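Local coordinates for proton-dependent oligopeptide transporter family protein (Xanthomonas campestris, PDB 6EI3) that probably carries peptides across the membrane in step with protons, as a POT family member of the major facilitator superfamily, here in an auto-inhibited state, at residues A[372-377]-A[481-486]; A[51-56]-A[447-452]; A[378-383]-A[400-405]. All coordinates share one frame; numbering follows the deposited sequence. Where two conformers were deposited one is given.

Contact 1: residues A[372-377]-A[481-486]. With 78M ((2S)-2,3-dihydroxypropyl(7Z)-pentadec-7-enoate), chain J; 78M ((2S)-2,3-dihydroxypropyl(7Z)-pentadec-7-enoate), chain F; 78M ((2S)-2,3-dihydroxypropyl(7Z)-pentadec-7-enoate), chain C.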
loop_
_atom_site.group_PDB
_atom_site.type_symbol
_atom_site.label_atom_id
_atom_site.label_comp_id
_atom_site.label_asym_id
_atom_site.label_seq_id
_atom_site.Cartn_x
_atom_site.Cartn_y
_atom_site.Cartn_z
ATOM N N ALA A 372 16.695 2.083 -3.751
ATOM C CA ALA A 372 18.023 1.502 -3.591
ATOM C C ALA A 372 18.272 1.035 -2.133
ATOM O O ALA A 372 18.706 -0.103 -1.934
ATOM C CB ALA A 372 19.079 2.502 -4.030
ATOM N N PHE A 373 17.930 1.876 -1.125
ATOM C CA PHE A 373 18.083 1.524 0.289
ATOM C C PHE A 373 17.206 0.353 0.716
ATOM O O PHE A 373 17.645 -0.442 1.550
ATOM C CB PHE A 373 17.892 2.725 1.216
ATOM C CG PHE A 373 19.190 3.458 1.470
ATOM C CD1 PHE A 373 20.110 2.977 2.399
ATOM C CD2 PHE A 373 19.499 4.619 0.775
ATOM C CE1 PHE A 373 21.319 3.648 2.624
ATOM C CE2 PHE A 373 20.697 5.299 1.015
ATOM C CZ PHE A 373 21.604 4.803 1.930
ATOM N N SER A 374 16.011 0.193 0.101
ATOM C CA SER A 374 15.146 -0.951 0.389
ATOM C C SER A 374 15.860 -2.228 -0.148
ATOM O O SER A 374 15.810 -3.269 0.499
ATOM C CB SER A 374 13.744 -0.760 -0.192
ATOM O OG SER A 374 13.644 -1.105 -1.570
ATOM N N GLY A 375 16.597 -2.090 -1.248
ATOM C CA GLY A 375 17.418 -3.165 -1.808
ATOM C C GLY A 375 18.541 -3.548 -0.853
ATOM O O GLY A 375 18.760 -4.733 -0.593
ATOM N N VAL A 376 19.208 -2.543 -0.266
ATOM C CA VAL A 376 20.295 -2.725 0.716
ATOM C C VAL A 376 19.760 -3.450 1.969
ATOM O O VAL A 376 20.433 -4.338 2.484
ATOM C CB VAL A 376 21.023 -1.381 1.041
ATOM C CG1 VAL A 376 22.162 -1.574 2.053
ATOM C CG2 VAL A 376 21.566 -0.735 -0.233
ATOM N N ALA A 377 18.526 -3.116 2.408
ATOM C CA ALA A 377 17.853 -3.746 3.552
ATOM C C ALA A 377 17.706 -5.240 3.291
ATOM O O ALA A 377 17.963 -6.051 4.180
ATOM C CB ALA A 377 16.478 -3.124 3.764
ATOM N N ALA A 481 17.822 -7.690 -5.570
ATOM C CA ALA A 481 18.191 -7.489 -6.983
ATOM C C ALA A 481 17.074 -6.747 -7.737
ATOM O O ALA A 481 17.370 -5.852 -8.523
ATOM C CB ALA A 481 18.475 -8.829 -7.654
ATOM N N PHE A 482 15.804 -7.134 -7.484
ATOM C CA PHE A 482 14.597 -6.552 -8.071
ATOM C C PHE A 482 14.494 -5.061 -7.691
ATOM O O PHE A 482 14.208 -4.243 -8.561
ATOM C CB PHE A 482 13.350 -7.350 -7.623
ATOM C CG PHE A 482 11.987 -6.929 -8.139
ATOM C CD1 PHE A 482 11.814 -6.522 -9.461
ATOM C CD2 PHE A 482 10.866 -6.980 -7.312
ATOM C CE1 PHE A 482 10.548 -6.168 -9.945
ATOM C CE2 PHE A 482 9.595 -6.641 -7.800
ATOM C CZ PHE A 482 9.444 -6.239 -9.112
ATOM N N ALA A 483 14.810 -4.709 -6.430
ATOM C CA ALA A 483 14.802 -3.315 -5.975
ATOM C C ALA A 483 15.938 -2.525 -6.627
ATOM O O ALA A 483 15.725 -1.381 -7.025
ATOM C CB ALA A 483 14.925 -3.237 -4.468
ATOM N N PHE A 484 17.136 -3.123 -6.741
ATOM C CA PHE A 484 18.284 -2.454 -7.384
ATOM C C PHE A 484 17.996 -2.157 -8.851
ATOM O O PHE A 484 18.320 -1.061 -9.325
ATOM C CB PHE A 484 19.573 -3.276 -7.216
ATOM C CG PHE A 484 20.084 -3.329 -5.791
ATOM C CD1 PHE A 484 20.098 -2.185 -4.994
ATOM C CD2 PHE A 484 20.649 -4.496 -5.281
ATOM C CE1 PHE A 484 20.596 -2.225 -3.684
ATOM C CE2 PHE A 484 21.154 -4.536 -3.973
ATOM C CZ PHE A 484 21.114 -3.403 -3.178
ATOM N N LEU A 485 17.356 -3.133 -9.555
ATOM C CA LEU A 485 16.980 -2.986 -10.957
ATOM C C LEU A 485 15.924 -1.878 -11.082
ATOM O O LEU A 485 15.970 -1.083 -12.023
ATOM C CB LEU A 485 16.438 -4.326 -11.495
ATOM C CG LEU A 485 16.078 -4.410 -12.986
ATOM C CD1 LEU A 485 17.325 -4.443 -13.870
ATOM C CD2 LEU A 485 15.254 -5.642 -13.263
ATOM N N ALA A 486 14.980 -1.830 -10.120
ATOM C CA ALA A 486 13.911 -0.830 -10.082
ATOM C C ALA A 486 14.507 0.535 -9.840
ATOM O O ALA A 486 14.107 1.469 -10.520
ATOM C CB ALA A 486 12.913 -1.156 -8.987
HETATM O O21 78M J . 18.747 17.155 -13.078
HETATM C C20 78M J . 17.794 16.113 -12.924
HETATM C C18 78M J . 18.455 14.837 -12.456
HETATM O O19 78M J . 19.487 14.462 -13.375
HETATM C C17 78M J . 17.467 13.707 -12.287
HETATM O O2 78M J . 18.220 12.559 -11.824
HETATM C C1 78M J . 17.697 11.826 -10.833
HETATM O O1 78M J . 16.692 12.117 -10.239
HETATM C C2 78M J . 18.524 10.599 -10.568
HETATM C C3 78M J . 18.667 10.279 -9.088
HETATM C C4 78M J . 19.870 9.419 -8.759
HETATM C C5 78M J . 20.185 9.414 -7.275
HETATM C C6 78M J . 21.263 8.417 -6.859
HETATM C C7 78M J . 21.653 8.598 -5.419
HETATM C C8 78M J . 22.198 7.709 -4.592
HETATM C C9 78M J . 22.569 6.278 -4.879
HETATM C C10 78M J . 21.577 5.268 -4.292
HETATM C C11 78M J . 21.751 4.954 -2.800
HETATM C C12 78M J . 22.846 3.946 -2.445
HETATM C C13 78M J . 22.629 2.536 -2.981
HETATM C C15 78M J . 23.696 0.359 -3.673
HETATM C C14 78M J . 23.822 1.612 -2.838
HETATM O O21 78M F . 27.528 -14.449 12.830
HETATM C C20 78M F . 27.091 -14.051 11.538
HETATM C C18 78M F . 27.735 -12.744 11.138
HETATM O O19 78M F . 27.344 -11.697 12.029
HETATM C C17 78M F . 27.481 -12.370 9.693
HETATM O O2 78M F . 26.147 -11.824 9.541
HETATM C C1 78M F . 26.026 -10.496 9.414
HETATM O O1 78M F . 26.891 -9.711 9.711
HETATM C C2 78M F . 24.689 -10.119 8.841
HETATM C C3 78M F . 24.462 -8.613 8.746
HETATM C C4 78M F . 24.203 -8.124 7.331
HETATM C C5 78M F . 25.404 -7.526 6.616
HETATM C C6 78M F . 25.138 -7.208 5.144
HETATM C C7 78M F . 25.258 -5.756 4.810
HETATM C C8 78M F . 24.294 -4.851 4.867
HETATM C C9 78M F . 24.410 -3.394 4.532
HETATM C C10 78M F . 25.306 -2.605 5.496
HETATM C C11 78M F . 25.857 -1.308 4.919
HETATM C C12 78M F . 24.935 -0.104 5.043
HETATM C C13 78M F . 25.364 1.084 4.201
HETATM C C15 78M F . 24.957 3.480 3.530
HETATM C C14 78M F . 24.515 2.325 4.401
HETATM O O21 78M C . 22.240 12.875 -11.506
HETATM C C20 78M C . 21.554 11.939 -12.327
HETATM C C18 78M C . 22.090 10.541 -12.120
HETATM O O19 78M C . 23.470 10.493 -12.497
HETATM C C17 78M C . 21.316 9.497 -12.891
HETATM O O2 78M C . 21.898 8.237 -12.478
HETATM C C1 78M C . 21.146 7.131 -12.541
HETATM O O1 78M C . 20.004 7.113 -12.919
HETATM C C2 78M C . 21.920 5.923 -12.098
HETATM C C3 78M C . 21.108 4.902 -11.313
HETATM C C4 78M C . 20.733 5.368 -9.912
HETATM C C5 78M C . 21.239 4.490 -8.773
HETATM C C6 78M C . 20.567 3.122 -8.675
HETATM C C7 78M C . 21.053 2.310 -7.516
HETATM C C8 78M C . 21.831 1.237 -7.544
HETATM C C9 78M C . 22.448 0.583 -8.748
HETATM C C10 78M C . 21.735 -0.701 -9.156
HETATM C C11 78M C . 22.274 -1.328 -10.437
HETATM C C12 78M C . 21.541 -2.590 -10.891
HETATM C C13 78M C . 21.951 -3.877 -10.180
HETATM C C15 78M C . 21.407 -6.296 -9.690
HETATM C C14 78M C . 21.117 -5.090 -10.555
#
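Ala483 meets Gly375 where the two segments come closest: its methyl points toward the partner helix and CB lies 3.6 Å from Gly375 CA. With no side chain on Gly375, the backbones can draw together, and the CA atoms of Gly375 and Ala483 are 4.9 Å apart. The same methyl also brushes the hydroxyl of Ser374, OG to Ala483 CB 3.8 Å, but that hydroxyl is already committed to the carbonyl of Ile371 in its own helix. The axes record close antiparallel pairing of membrane helices, and the small residues Gly375 and Ala483 allow it. The short segments of helix 363-389 and helix 471-495 approach to 7.8 Å at 164°, within the later half of the transporter.

Next along the chain, Phe484 leaves its helix to one side, with CG anti to its carbonyl carbon (chi1 -69°), and the ring swings back across the gap. One face lies over the glycine: Gly375 CA stands 4.2 Å from the Phe484 ring centroid and 26° off the normal, a CH-pi contact. The outer ring atoms rest on the backbone as well, with Phe484 CE1 3.3 Å from Ala372 O. Val376 CG2 comes at the ring's edge, in its plane, 3.9 Å from Phe484 CE1. On the lipid side a monoacylglycerol (78M) chain passes Phe484 CB, and a second one lies against the methyl of Ala372.

Contact 2: residues A[51-56]-A[447-452]. With 78M ((2S)-2,3-dihydroxypropyl(7Z)-pentadec-7-enoate), chain G; 78M ((2S)-2,3-dihydroxypropyl(7Z)-pentadec-7-enoate), chain O.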
loop_
_atom_site.group_PDB
_atom_site.type_symbol
_atom_site.label_atom_id
_atom_site.label_comp_id
_atom_site.label_asym_id
_atom_site.label_seq_id
_atom_site.Cartn_x
_atom_site.Cartn_y
_atom_site.Cartn_z
ATOM N N LEU A 51 -1.572 -13.132 3.399
ATOM C CA LEU A 51 -1.252 -11.775 3.866
ATOM C C LEU A 51 -1.216 -10.786 2.691
ATOM O O LEU A 51 -1.825 -9.714 2.750
ATOM C CB LEU A 51 0.113 -11.822 4.607
ATOM C CG LEU A 51 0.689 -10.553 5.310
ATOM C CD1 LEU A 51 1.358 -9.587 4.313
ATOM C CD2 LEU A 51 -0.324 -9.849 6.211
ATOM N N HIS A 52 -0.477 -11.143 1.637
ATOM C CA HIS A 52 -0.310 -10.273 0.488
ATOM C C HIS A 52 -1.599 -10.185 -0.346
ATOM O O HIS A 52 -1.853 -9.121 -0.908
ATOM C CB HIS A 52 0.946 -10.680 -0.310
ATOM C CG HIS A 52 2.185 -10.412 0.486
ATOM N ND1 HIS A 52 2.663 -9.118 0.666
ATOM C CD2 HIS A 52 2.980 -11.265 1.174
ATOM C CE1 HIS A 52 3.689 -9.221 1.494
ATOM N NE2 HIS A 52 3.941 -10.493 1.797
ATOM N N SER A 53 -2.457 -11.240 -0.346
ATOM C CA SER A 53 -3.779 -11.168 -1.009
ATOM C C SER A 53 -4.673 -10.182 -0.230
ATOM O O SER A 53 -5.397 -9.388 -0.833
ATOM C CB SER A 53 -4.453 -12.542 -1.052
ATOM O OG SER A 53 -3.757 -13.357 -1.971
ATOM N N PHE A 54 -4.619 -10.251 1.105
ATOM C CA PHE A 54 -5.319 -9.337 2.020
ATOM C C PHE A 54 -4.887 -7.860 1.752
ATOM O O PHE A 54 -5.745 -6.990 1.617
ATOM C CB PHE A 54 -5.021 -9.732 3.486
ATOM C CG PHE A 54 -5.529 -8.750 4.509
ATOM C CD1 PHE A 54 -6.880 -8.711 4.849
ATOM C CD2 PHE A 54 -4.661 -7.868 5.139
ATOM C CE1 PHE A 54 -7.351 -7.801 5.800
ATOM C CE2 PHE A 54 -5.134 -6.940 6.071
ATOM C CZ PHE A 54 -6.473 -6.910 6.394
ATOM N N MET A 55 -3.556 -7.595 1.685
ATOM C CA MET A 55 -2.992 -6.271 1.374
ATOM C C MET A 55 -3.488 -5.776 -0.002
ATOM O O MET A 55 -3.814 -4.598 -0.158
ATOM C CB MET A 55 -1.461 -6.298 1.442
ATOM C CG MET A 55 -0.918 -6.419 2.887
ATOM S SD MET A 55 -1.611 -5.171 4.024
ATOM C CE MET A 55 -0.820 -3.720 3.399
ATOM N N ILE A 56 -3.591 -6.693 -0.975
ATOM C CA ILE A 56 -4.116 -6.374 -2.305
ATOM C C ILE A 56 -5.546 -5.819 -2.191
ATOM O O ILE A 56 -5.811 -4.754 -2.731
ATOM C CB ILE A 56 -3.986 -7.574 -3.271
ATOM C CG1 ILE A 56 -2.557 -7.597 -3.846
ATOM C CG2 ILE A 56 -5.033 -7.490 -4.401
ATOM C CD1 ILE A 56 -2.122 -8.852 -4.481
ATOM N N TRP A 447 3.560 -8.486 -7.098
ATOM C CA TRP A 447 4.890 -9.030 -7.408
ATOM C C TRP A 447 5.324 -10.091 -6.387
ATOM O O TRP A 447 6.046 -11.011 -6.755
ATOM C CB TRP A 447 5.970 -7.936 -7.567
ATOM C CG TRP A 447 5.660 -6.812 -8.526
ATOM C CD1 TRP A 447 5.940 -5.493 -8.338
ATOM C CD2 TRP A 447 5.013 -6.909 -9.807
ATOM N NE1 TRP A 447 5.532 -4.761 -9.427
ATOM C CE2 TRP A 447 4.961 -5.604 -10.346
ATOM C CE3 TRP A 447 4.501 -7.976 -10.570
ATOM C CZ2 TRP A 447 4.407 -5.333 -11.603
ATOM C CZ3 TRP A 447 3.936 -7.706 -11.808
ATOM C CH2 TRP A 447 3.872 -6.393 -12.303
ATOM N N VAL A 448 4.903 -9.942 -5.106
ATOM C CA VAL A 448 5.218 -10.910 -4.045
ATOM C C VAL A 448 4.455 -12.212 -4.352
ATOM O O VAL A 448 5.050 -13.292 -4.333
ATOM C CB VAL A 448 4.874 -10.386 -2.626
ATOM C CG1 VAL A 448 5.213 -11.434 -1.560
ATOM C CG2 VAL A 448 5.564 -9.057 -2.325
ATOM N N LEU A 449 3.138 -12.109 -4.644
ATOM C CA LEU A 449 2.315 -13.273 -4.988
ATOM C C LEU A 449 2.889 -14.021 -6.183
ATOM O O LEU A 449 2.973 -15.252 -6.144
ATOM C CB LEU A 449 0.874 -12.864 -5.293
ATOM C CG LEU A 449 0.013 -12.293 -4.153
ATOM C CD1 LEU A 449 -1.454 -12.228 -4.600
ATOM C CD2 LEU A 449 0.117 -13.163 -2.878
ATOM N N LEU A 450 3.351 -13.277 -7.214
ATOM C CA LEU A 450 3.951 -13.867 -8.419
ATOM C C LEU A 450 5.246 -14.599 -8.123
ATOM O O LEU A 450 5.484 -15.659 -8.697
ATOM C CB LEU A 450 4.146 -12.828 -9.532
ATOM C CG LEU A 450 2.897 -12.505 -10.368
ATOM C CD1 LEU A 450 3.207 -11.445 -11.434
ATOM C CD2 LEU A 450 2.308 -13.765 -11.032
ATOM N N SER A 451 6.070 -14.050 -7.200
ATOM C CA SER A 451 7.327 -14.690 -6.783
ATOM C C SER A 451 7.084 -16.033 -6.063
ATOM O O SER A 451 7.896 -16.939 -6.238
ATOM C CB SER A 451 8.175 -13.762 -5.923
ATOM O OG SER A 451 7.657 -13.670 -4.604
ATOM N N ASN A 452 5.976 -16.143 -5.285
ATOM C CA ASN A 452 5.545 -17.345 -4.555
ATOM C C ASN A 452 5.235 -18.486 -5.504
ATOM O O ASN A 452 5.490 -19.642 -5.174
ATOM C CB ASN A 452 4.271 -17.058 -3.738
ATOM C CG ASN A 452 4.470 -16.718 -2.282
ATOM O OD1 ASN A 452 5.560 -16.882 -1.714
ATOM N ND2 ASN A 452 3.393 -16.244 -1.649
HETATM O O21 78M G . -3.241 -21.149 -2.175
HETATM C C20 78M G . -4.615 -21.175 -1.808
HETATM C C18 78M G . -4.923 -20.081 -0.813
HETATM O O19 78M G . -4.393 -20.416 0.472
HETATM C C17 78M G . -6.404 -19.789 -0.692
HETATM O O2 78M G . -6.566 -18.350 -0.789
HETATM C C1 78M G . -6.593 -17.629 0.340
HETATM O O1 78M G . -6.358 -18.076 1.429
HETATM C C2 78M G . -6.919 -16.193 0.062
HETATM C C3 78M G . -7.711 -15.504 1.162
HETATM C C4 78M G . -7.363 -14.033 1.256
HETATM C C5 78M G . -8.388 -13.176 1.965
HETATM C C6 78M G . -8.273 -11.691 1.629
HETATM C C7 78M G . -8.964 -11.324 0.356
HETATM C C8 78M G . -9.058 -10.115 -0.166
HETATM C C9 78M G . -9.773 -9.753 -1.429
HETATM C C10 78M G . -8.848 -9.591 -2.627
HETATM C C11 78M G . -9.463 -8.809 -3.777
HETATM C C12 78M G . -8.516 -8.644 -4.944
HETATM C C13 78M G . -8.929 -7.625 -5.986
HETATM C C15 78M G . -8.280 -6.519 -8.164
HETATM C C14 78M G . -7.836 -7.370 -7.003
HETATM O O21 78M O . 7.074 9.553 -20.036
HETATM C C20 78M O . 5.675 9.360 -20.162
HETATM C C18 78M O . 5.352 7.936 -20.551
HETATM O O19 78M O . 5.993 7.606 -21.785
HETATM C C17 78M O . 3.867 7.693 -20.667
HETATM O O2 78M O . 3.693 6.259 -20.584
HETATM C C1 78M O . 2.462 5.786 -20.354
HETATM O O1 78M O . 1.464 6.461 -20.373
HETATM C C2 78M O . 2.491 4.315 -20.058
HETATM C C3 78M O . 1.988 3.974 -18.662
HETATM C C4 78M O . 2.803 2.879 -17.987
HETATM C C5 78M O . 2.043 1.592 -17.713
HETATM C C6 78M O . 1.147 1.624 -16.468
HETATM C C7 78M O . 1.741 0.872 -15.321
HETATM C C8 78M O . 1.312 -0.274 -14.818
HETATM C C9 78M O . 1.927 -1.018 -13.667
HETATM C C10 78M O . 3.018 -1.981 -14.146
HETATM C C11 78M O . 4.309 -1.924 -13.348
HETATM C C12 78M O . 5.544 -2.250 -14.180
HETATM C C13 78M O . 6.882 -2.047 -13.480
HETATM C C15 78M O . 8.732 -3.083 -12.130
HETATM C C14 78M O . 7.291 -3.172 -12.548
#
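His52 presents one face of its imidazole to Val448, whose CG1 sits 3.7 Å from the His52 ring centroid and 16° off the normal. That methyl is displaced toward the CD2-NE2 edge, with Val448 CG1 3.5 Å from His52 CD2. The other face is covered from its own helix by Leu51 CD1, 3.6 Å above the centre of the His52 ring, so the imidazole is sandwiched between two methyl groups. Rotation about its bonds is further restrained by two polar partners, Asn445 OD1 at ND1 and Ser311 OG at NE2.

Leu449 does the rest of the work. Its side chain starts off to one side, CG lying opposite the carbonyl carbon (chi1 -66°), but its end turns toward the partner and its two methyls spread over the facing turn. Leu449 CD2 reaches His52 CB at 3.7 Å, while Leu449 CD1 lies 3.7 Å from Ser53 OG, a hydroxyl already bonded to the carbonyl of His49. Ile56 and Leu449 meet tip to tip, and the 3.4 Å between Ile56 CD1 and Leu449 CD1 is tighter than usual for two carbons.

These helices, 40-60 and 430-456, belong to opposite halves of the transporter, and their short segments run antiparallel at 151° with axes 9.7 Å apart. No hydrogen bond joins the two segments. Directional ties between the helices lie just beyond: His52 ND1 to Asn445 OD1, and a weak bond of Ile56 O with Thr442 OG1. The mostly apolar contact between the segments is consistent with two halves that, in this superfamily, are thought to move relative to each other.

Contact 3: residues A[378-383]-A[400-405]. With 78M ((2S)-2,3-dihydroxypropyl(7Z)-pentadec-7-enoate), chain F.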
loop_
_atom_site.group_PDB
_atom_site.type_symbol
_atom_site.label_atom_id
_atom_site.label_comp_id
_atom_site.label_asym_id
_atom_site.label_seq_id
_atom_site.Cartn_x
_atom_site.Cartn_y
_atom_site.Cartn_z
ATOM N N TRP A 378 17.335 -5.601 2.050
ATOM C CA TRP A 378 17.141 -6.991 1.659
ATOM C C TRP A 378 18.475 -7.732 1.458
ATOM O O TRP A 378 18.490 -8.947 1.634
ATOM C CB TRP A 378 16.179 -7.084 0.472
ATOM C CG TRP A 378 14.755 -6.967 0.952
ATOM C CD1 TRP A 378 14.147 -5.851 1.452
ATOM C CD2 TRP A 378 13.831 -8.050 1.150
ATOM N NE1 TRP A 378 12.892 -6.165 1.923
ATOM C CE2 TRP A 378 12.658 -7.503 1.715
ATOM C CE3 TRP A 378 13.881 -9.431 0.898
ATOM C CZ2 TRP A 378 11.525 -8.276 1.979
ATOM C CZ3 TRP A 378 12.755 -10.200 1.156
ATOM C CH2 TRP A 378 11.607 -9.630 1.731
ATOM N N ILE A 379 19.608 -7.009 1.217
ATOM C CA ILE A 379 20.938 -7.647 1.198
ATOM C C ILE A 379 21.232 -8.090 2.660
ATOM O O ILE A 379 21.670 -9.220 2.879
ATOM C CB ILE A 379 22.084 -6.756 0.609
ATOM C CG1 ILE A 379 21.929 -6.509 -0.923
ATOM C CG2 ILE A 379 23.501 -7.326 0.958
ATOM C CD1 ILE A 379 22.093 -7.787 -1.864
ATOM N N ALA A 380 20.942 -7.207 3.640
ATOM C CA ALA A 380 21.101 -7.470 5.067
ATOM C C ALA A 380 20.204 -8.634 5.532
ATOM O O ALA A 380 20.715 -9.516 6.213
ATOM C CB ALA A 380 20.807 -6.220 5.872
ATOM N N VAL A 381 18.897 -8.672 5.128
ATOM C CA VAL A 381 17.973 -9.784 5.483
ATOM C C VAL A 381 18.494 -11.132 4.953
ATOM O O VAL A 381 18.404 -12.146 5.655
ATOM C CB VAL A 381 16.483 -9.574 5.062
ATOM C CG1 VAL A 381 15.584 -10.690 5.610
ATOM C CG2 VAL A 381 15.967 -8.246 5.564
ATOM N N GLY A 382 18.979 -11.124 3.714
ATOM C CA GLY A 382 19.509 -12.309 3.055
ATOM C C GLY A 382 20.779 -12.815 3.716
ATOM O O GLY A 382 20.932 -14.025 3.918
ATOM N N ALA A 383 21.685 -11.878 4.081
ATOM C CA ALA A 383 22.954 -12.185 4.757
ATOM C C ALA A 383 22.682 -12.773 6.154
ATOM O O ALA A 383 23.372 -13.696 6.583
ATOM C CB ALA A 383 23.819 -10.934 4.846
ATOM N N ILE A 400 17.174 -5.310 13.425
ATOM C CA ILE A 400 17.228 -3.835 13.580
ATOM C C ILE A 400 17.932 -3.241 12.329
ATOM O O ILE A 400 17.476 -2.222 11.816
ATOM C CB ILE A 400 17.986 -3.396 14.888
ATOM C CG1 ILE A 400 17.192 -3.759 16.173
ATOM C CG2 ILE A 400 18.321 -1.873 14.873
ATOM C CD1 ILE A 400 18.021 -3.667 17.527
ATOM N N LEU A 401 19.047 -3.874 11.867
ATOM C CA LEU A 401 19.804 -3.433 10.679
ATOM C C LEU A 401 18.893 -3.334 9.434
ATOM O O LEU A 401 18.704 -2.214 8.968
ATOM C CB LEU A 401 21.060 -4.281 10.427
ATOM C CG LEU A 401 21.883 -3.978 9.161
ATOM C CD1 LEU A 401 22.495 -2.566 9.199
ATOM C CD2 LEU A 401 22.987 -5.010 8.990
ATOM N N PRO A 402 18.224 -4.407 8.941
ATOM C CA PRO A 402 17.309 -4.205 7.797
ATOM C C PRO A 402 16.093 -3.332 8.121
ATOM O O PRO A 402 15.620 -2.670 7.217
ATOM C CB PRO A 402 16.927 -5.629 7.376
ATOM C CG PRO A 402 17.176 -6.488 8.586
ATOM C CD PRO A 402 18.345 -5.847 9.284
ATOM N N TYR A 403 15.612 -3.269 9.386
ATOM C CA TYR A 403 14.505 -2.354 9.696
ATOM C C TYR A 403 14.949 -0.898 9.475
ATOM O O TYR A 403 14.204 -0.119 8.885
ATOM C CB TYR A 403 13.971 -2.529 11.139
ATOM C CG TYR A 403 12.713 -3.368 11.173
ATOM C CD1 TYR A 403 11.482 -2.826 10.811
ATOM C CD2 TYR A 403 12.772 -4.735 11.427
ATOM C CE1 TYR A 403 10.341 -3.615 10.725
ATOM C CE2 TYR A 403 11.626 -5.527 11.394
ATOM C CZ TYR A 403 10.414 -4.962 11.042
ATOM O OH TYR A 403 9.297 -5.743 10.979
ATOM N N ALA A 404 16.164 -0.548 9.933
ATOM C CA ALA A 404 16.719 0.806 9.795
ATOM C C ALA A 404 16.879 1.168 8.330
ATOM O O ALA A 404 16.438 2.239 7.903
ATOM C CB ALA A 404 18.065 0.913 10.522
ATOM N N LEU A 405 17.479 0.253 7.551
ATOM C CA LEU A 405 17.716 0.464 6.128
ATOM C C LEU A 405 16.409 0.620 5.369
ATOM O O LEU A 405 16.255 1.597 4.629
ATOM C CB LEU A 405 18.575 -0.672 5.536
ATOM C CG LEU A 405 20.033 -0.740 6.033
ATOM C CD1 LEU A 405 20.615 -2.112 5.816
ATOM C CD2 LEU A 405 20.919 0.356 5.375
HETATM O O21 78M F . 27.528 -14.449 12.830
HETATM C C20 78M F . 27.091 -14.051 11.538
HETATM C C18 78M F . 27.735 -12.744 11.138
HETATM O O19 78M F . 27.344 -11.697 12.029
HETATM C C17 78M F . 27.481 -12.370 9.693
HETATM O O2 78M F . 26.147 -11.824 9.541
HETATM C C1 78M F . 26.026 -10.496 9.414
HETATM O O1 78M F . 26.891 -9.711 9.711
HETATM C C2 78M F . 24.689 -10.119 8.841
HETATM C C3 78M F . 24.462 -8.613 8.746
HETATM C C4 78M F . 24.203 -8.124 7.331
HETATM C C5 78M F . 25.404 -7.526 6.616
HETATM C C6 78M F . 25.138 -7.208 5.144
HETATM C C7 78M F . 25.258 -5.756 4.810
HETATM C C8 78M F . 24.294 -4.851 4.867
HETATM C C9 78M F . 24.410 -3.394 4.532
HETATM C C10 78M F . 25.306 -2.605 5.496
HETATM C C11 78M F . 25.857 -1.308 4.919
HETATM C C12 78M F . 24.935 -0.104 5.043
HETATM C C13 78M F . 25.364 1.084 4.201
HETATM C C15 78M F . 24.957 3.480 3.530
HETATM C C14 78M F . 24.515 2.325 4.401
#
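Val381 and Pro402 make the tightest contact here, the valine methyl CG2 standing only 3.3 Å from Pro402 CB, closer than carbons usually pack. The two side chains cross at about a right angle, and the same methyl lies 3.7 Å from Pro402 CG, so CG2 meets the CB-CG edge of the proline ring, not its face.

Looser apolar contacts surround Ala380, whose methyl points toward the partner helix and is met by three side chains. Leu401 CD2 is 4.0 Å from Ala380 CB, Leu405 CD1 is 4.1 Å from it, and Pro402 CB is 4.2 Å away. Leu401 starts off to the side, but with CG opposite its own backbone N (chi1 176°) the branch folds back over the alanine.

Lipid contacts form a third group. The pentadecenoyl chain of a 78M molecule runs alongside the seam: its C4 lies 3.7 Å from Leu401 CD2, and Ala380 and Ala383 present their methyls to it. No hydrogen bond crosses between the segments; the carbonyl of Val381 accepts a hydrogen bond from Gln316 NE2.

Pro402 stands in the first turn of helix 400-424, where a residue without an N-H costs no helical bond. The short segments lie antiparallel at 166° with axes 8.5 Å apart, as expected of a transmembrane helical hairpin in the major facilitator fold, two successive helices joined by a short connection.

Contacts 1 and 3 are neighbours on helix 363-389, their centres about 11 Å apart, and they merge into one packed layer: Phe484 CE2 lies 3.7 Å from Ile379 CG1, and Ala377 CB is 3.7 Å from Leu405 CB. A single monoacylglycerol, 78M of chain F, touches both, which places that layer at the lipid-facing side of the later half. Contact 2 lies deeper: its centre is about 12 Å from the centre of the chain, against about 18 Å and 21 Å for the centres of contacts 1 and 3. It meets contact 1 through an edge-to-face ring pair, Phe482 CZ to Trp447 CD1 3.7 Å. Contacts 2 and 3 do not touch, their nearest atoms being about 7 Å apart.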